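Local coordinates for protein 16S rRNA methyltransferase (Streptomyces sp. DSM 40477, PDB 3MQ2) that methylates N1 of adenine 1408 in 16S rRNA using S-adenosyl-L-methionine, conferring resistance to aminoglycosides such as kanamycin and apramycin, at residues S62-I67 / L83-A88. Sequence-based numbering, arbitrary orientation.
Sequences SRMEKI and LLYLWA
Met64 reaches onto the strand beside Tyr85, and its side chain is the one to follow. From CB the chain runs out through CG, and the extended chi2 (178°) carries the sulfur toward the strand. There Met64 SD settles 4.1 Å from Tyr85 CB and 4.0 Å from Tyr85 CD1. Met64 SD lies 5.2 Å from the centroid of the Tyr85 ring and 66° off the ring normal, an oblique Met-aromatic contact. At SD the chain bends (chi3 -80°), turning the methyl along the strand toward Trp87, away from the ring, so that Met64 CE ends 3.4 Å from the carbonyl O of Leu86. This is a beta-alpha-beta crossover of the Rossmann-like methyltransferase fold: helix 65-71 connects strand 52-58 to the parallel strand 83-87, outermost in the main sheet but also bonded through Tyr85 to Val7 of strand 5-8, and Met64 packs back on that strand. Its side chain also touches Asp58, probably an S-adenosyl-L-methionine ligand, and lies about 8 Å from the bound S-adenosyl-L-homocysteine (side chain to ligand). Three residues on, Ile67 meets the far end of the same tyrosine. Ile67 CG2 comes within 3.3 Å of Tyr85 OH and 4.0 Å of Tyr85 CZ, while the hydroxyl of the buried Tyr85 is hydrogen-bonded to the carbonyl O of Gly39, and Tyr43 of helix 40-48 packs against both Ile67 and Tyr85.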
ATOM      1  N   SER A  62      -2.481  16.461  -0.445  1.00 20.65           N
ATOM      2  CA  SER A  62      -3.787  16.976  -0.860  1.00 18.90           C
ATOM      3  C   SER A  62      -4.801  15.868  -1.148  1.00 19.57           C
ATOM      4  O   SER A  62      -6.003  16.062  -0.952  1.00 16.84           O
ATOM      5  CB  SER A  62      -3.654  17.878  -2.087  1.00 25.12           C
ATOM      6  OG  SER A  62      -3.300  17.120  -3.231  1.00 31.89           O
ATOM      7  N   ARG A  63      -4.324  14.710  -1.602  1.00 22.21           N
ATOM      8  CA  ARG A  63      -5.220  13.612  -1.966  1.00 24.36           C
ATOM      9  C   ARG A  63      -5.985  13.083  -0.761  1.00 19.30           C
ATOM     10  O   ARG A  63      -7.125  12.646  -0.877  1.00 17.85           O
ATOM     11  CB  ARG A  63      -4.447  12.446  -2.597  1.00 32.54           C
ATOM     12  CG  ARG A  63      -3.752  12.750  -3.910  1.00 35.63           C
ATOM     13  CD  ARG A  63      -4.729  13.102  -5.024  0.58 36.64           C
ATOM     14  NE  ARG A  63      -5.773  12.098  -5.231  0.48 38.87           N
ATOM     15  CZ  ARG A  63      -5.564  10.868  -5.692  1.00 41.48           C
ATOM     16  NH1 ARG A  63      -4.336  10.452  -5.974  1.00 38.98           N
ATOM     17  NH2 ARG A  63      -6.587  10.040  -5.855  1.00 46.16           N
ATOM     18  N   MET A  64      -5.340  13.123   0.396  1.00 16.63           N
ATOM     19  CA  MET A  64      -5.889  12.535   1.607  1.00 18.27           C
ATOM     20  C   MET A  64      -6.775  13.497   2.406  1.00 16.95           C
ATOM     21  O   MET A  64      -7.276  13.135   3.467  1.00 15.44           O
ATOM     22  CB  MET A  64      -4.734  12.039   2.492  1.00 13.38           C
ATOM     23  CG  MET A  64      -3.848  10.971   1.822  1.00 18.28           C
ATOM     24  SD  MET A  64      -2.469  10.442   2.878  1.00 15.93           S
ATOM     25  CE  MET A  64      -1.304  11.795   2.634  1.00 16.45           C
ATOM     26  N   GLU A  65      -6.972  14.711   1.904  1.00 17.80           N
ATOM     27  CA  GLU A  65      -7.659  15.740   2.692  1.00 19.19           C
ATOM     28  C   GLU A  65      -9.025  15.309   3.227  1.00 15.62           C
ATOM     29  O   GLU A  65      -9.248  15.295   4.437  1.00 19.87           O
ATOM     30  CB  GLU A  65      -7.829  17.038   1.902  1.00 20.73           C
ATOM     31  CG  GLU A  65      -8.626  18.084   2.683  1.00 28.26           C
ATOM     32  CD  GLU A  65      -9.026  19.284   1.845  1.00 41.37           C
ATOM     33  OE1 GLU A  65      -8.309  19.593   0.865  1.00 39.80           O
ATOM     34  OE2 GLU A  65     -10.060  19.915   2.168  1.00 36.48           O
ATOM     35  N   LYS A  66      -9.940  14.983   2.318  1.00 19.38           N
ATOM     36  CA  LYS A  66     -11.317  14.665   2.699  1.00 19.81           C
ATOM     37  C   LYS A  66     -11.432  13.502   3.669  1.00 17.86           C
ATOM     38  O   LYS A  66     -12.069  13.625   4.714  1.00 19.06           O
ATOM     39  CB  LYS A  66     -12.172  14.383   1.461  1.00 20.02           C
ATOM     40  CG  LYS A  66     -13.571  13.895   1.792  1.00 32.20           C
ATOM     41  CD  LYS A  66     -14.104  12.961   0.712  1.00 45.83           C
ATOM     42  CE  LYS A  66     -15.361  12.241   1.179  1.00 52.12           C
ATOM     43  NZ  LYS A  66     -15.120  11.465   2.427  1.00 51.92           N
ATOM     44  N   ILE A  67     -10.820  12.369   3.331  1.00 17.77           N
ATOM     45  CA  ILE A  67     -11.005  11.162   4.135  1.00 13.96           C
ATOM     46  C   ILE A  67     -10.292  11.253   5.485  1.00 12.92           C
ATOM     47  O   ILE A  67     -10.801  10.768   6.490  1.00 13.93           O
ATOM     48  CB  ILE A  67     -10.612   9.891   3.365  1.00 16.54           C
ATOM     49  CG1 ILE A  67     -11.456   9.789   2.093  1.00 27.80           C
ATOM     50  CG2 ILE A  67     -10.844   8.653   4.215  1.00 15.92           C
ATOM     51  CD1 ILE A  67     -11.467   8.417   1.471  1.00 30.31           C
ATOM     52  N   LEU A  83      -6.859   4.714  12.742  1.00 12.35           N
ATOM     53  CA  LEU A  83      -6.486   5.077  11.379  1.00  8.70           C
ATOM     54  C   LEU A  83      -5.652   6.352  11.404  1.00 11.83           C
ATOM     55  O   LEU A  83      -6.049   7.363  11.985  1.00 13.50           O
ATOM     56  CB  LEU A  83      -7.750   5.281  10.543  1.00 11.79           C
ATOM     57  CG  LEU A  83      -7.586   5.686   9.077  1.00 11.88           C
ATOM     58  CD1 LEU A  83      -6.660   4.718   8.327  1.00 11.86           C
ATOM     59  CD2 LEU A  83      -8.970   5.732   8.422  1.00 10.81           C
ATOM     60  N   LEU A  84      -4.493   6.293  10.767  1.00  9.20           N
ATOM     61  CA  LEU A  84      -3.561   7.397  10.766  1.00  9.58           C
ATOM     62  C   LEU A  84      -3.057   7.611   9.344  1.00  9.20           C
ATOM     63  O   LEU A  84      -2.506   6.699   8.735  1.00 10.80           O
ATOM     64  CB  LEU A  84      -2.393   7.060  11.701  1.00 10.98           C
ATOM     65  CG  LEU A  84      -1.177   7.968  11.689  1.00 13.56           C
ATOM     66  CD1 LEU A  84      -1.547   9.337  12.221  1.00 15.77           C
ATOM     67  CD2 LEU A  84      -0.074   7.344  12.545  1.00 17.03           C
ATOM     68  N   TYR A  85      -3.270   8.814   8.816  1.00  7.54           N
ATOM     69  CA  TYR A  85      -2.757   9.188   7.503  1.00  9.42           C
ATOM     70  C   TYR A  85      -1.477  10.006   7.657  1.00  8.87           C
ATOM     71  O   TYR A  85      -1.429  10.962   8.439  1.00 11.64           O
ATOM     72  CB  TYR A  85      -3.803  10.008   6.737  1.00 10.15           C
ATOM     73  CG  TYR A  85      -4.991   9.182   6.317  1.00  9.03           C
ATOM     74  CD1 TYR A  85      -4.922   8.359   5.209  1.00  9.30           C
ATOM     75  CD2 TYR A  85      -6.176   9.209   7.050  1.00  9.29           C
ATOM     76  CE1 TYR A  85      -6.008   7.595   4.823  1.00 10.44           C
ATOM     77  CE2 TYR A  85      -7.262   8.442   6.683  1.00 11.87           C
ATOM     78  CZ  TYR A  85      -7.168   7.636   5.569  1.00 12.16           C
ATOM     79  OH  TYR A  85      -8.245   6.875   5.192  1.00 11.67           O
ATOM     80  N   LEU A  86      -0.444   9.634   6.905  1.00  6.48           N
ATOM     81  CA  LEU A  86       0.860  10.292   7.008  1.00  6.33           C
ATOM     82  C   LEU A  86       1.325  10.807   5.651  1.00  7.76           C
ATOM     83  O   LEU A  86       1.024  10.232   4.612  1.00 10.04           O
ATOM     84  CB  LEU A  86       1.910   9.305   7.540  1.00  7.30           C
ATOM     85  CG  LEU A  86       1.648   8.698   8.915  1.00  7.44           C
ATOM     86  CD1 LEU A  86       2.818   7.790   9.320  1.00  8.90           C
ATOM     87  CD2 LEU A  86       1.439   9.775   9.985  1.00 11.75           C
ATOM     88  N   TRP A  87       2.095  11.884   5.672  1.00  8.61           N
ATOM     89  CA  TRP A  87       2.628  12.478   4.452  1.00  9.61           C
ATOM     90  C   TRP A  87       4.043  11.983   4.277  1.00 10.60           C
ATOM     91  O   TRP A  87       4.922  12.363   5.041  1.00  9.59           O
ATOM     92  CB  TRP A  87       2.662  13.992   4.633  1.00  7.61           C
ATOM     93  CG  TRP A  87       2.970  14.803   3.417  1.00 10.36           C
ATOM     94  CD1 TRP A  87       2.834  14.439   2.096  1.00 11.33           C
ATOM     95  CD2 TRP A  87       3.459  16.153   3.415  1.00  9.59           C
ATOM     96  NE1 TRP A  87       3.204  15.498   1.281  1.00 10.96           N
ATOM     97  CE2 TRP A  87       3.588  16.548   2.066  1.00 10.25           C
ATOM     98  CE3 TRP A  87       3.783  17.062   4.426  1.00 10.15           C
ATOM     99  CZ2 TRP A  87       4.043  17.819   1.706  1.00 12.25           C
ATOM    100  CZ3 TRP A  87       4.234  18.329   4.060  1.00 12.35           C
ATOM    101  CH2 TRP A  87       4.365  18.690   2.715  1.00 16.26           C
ATOM    102  N   ALA A  88       4.275  11.124   3.292  1.00  7.85           N
ATOM    103  CA  ALA A  88       5.607  10.548   3.121  1.00  7.97           C
ATOM    104  C   ALA A  88       5.715   9.821   1.801  1.00  8.76           C
ATOM    105  O   ALA A  88       4.720   9.334   1.278  1.00 10.19           O
ATOM    106  CB  ALA A  88       5.921   9.572   4.261  1.00 11.69           C
TER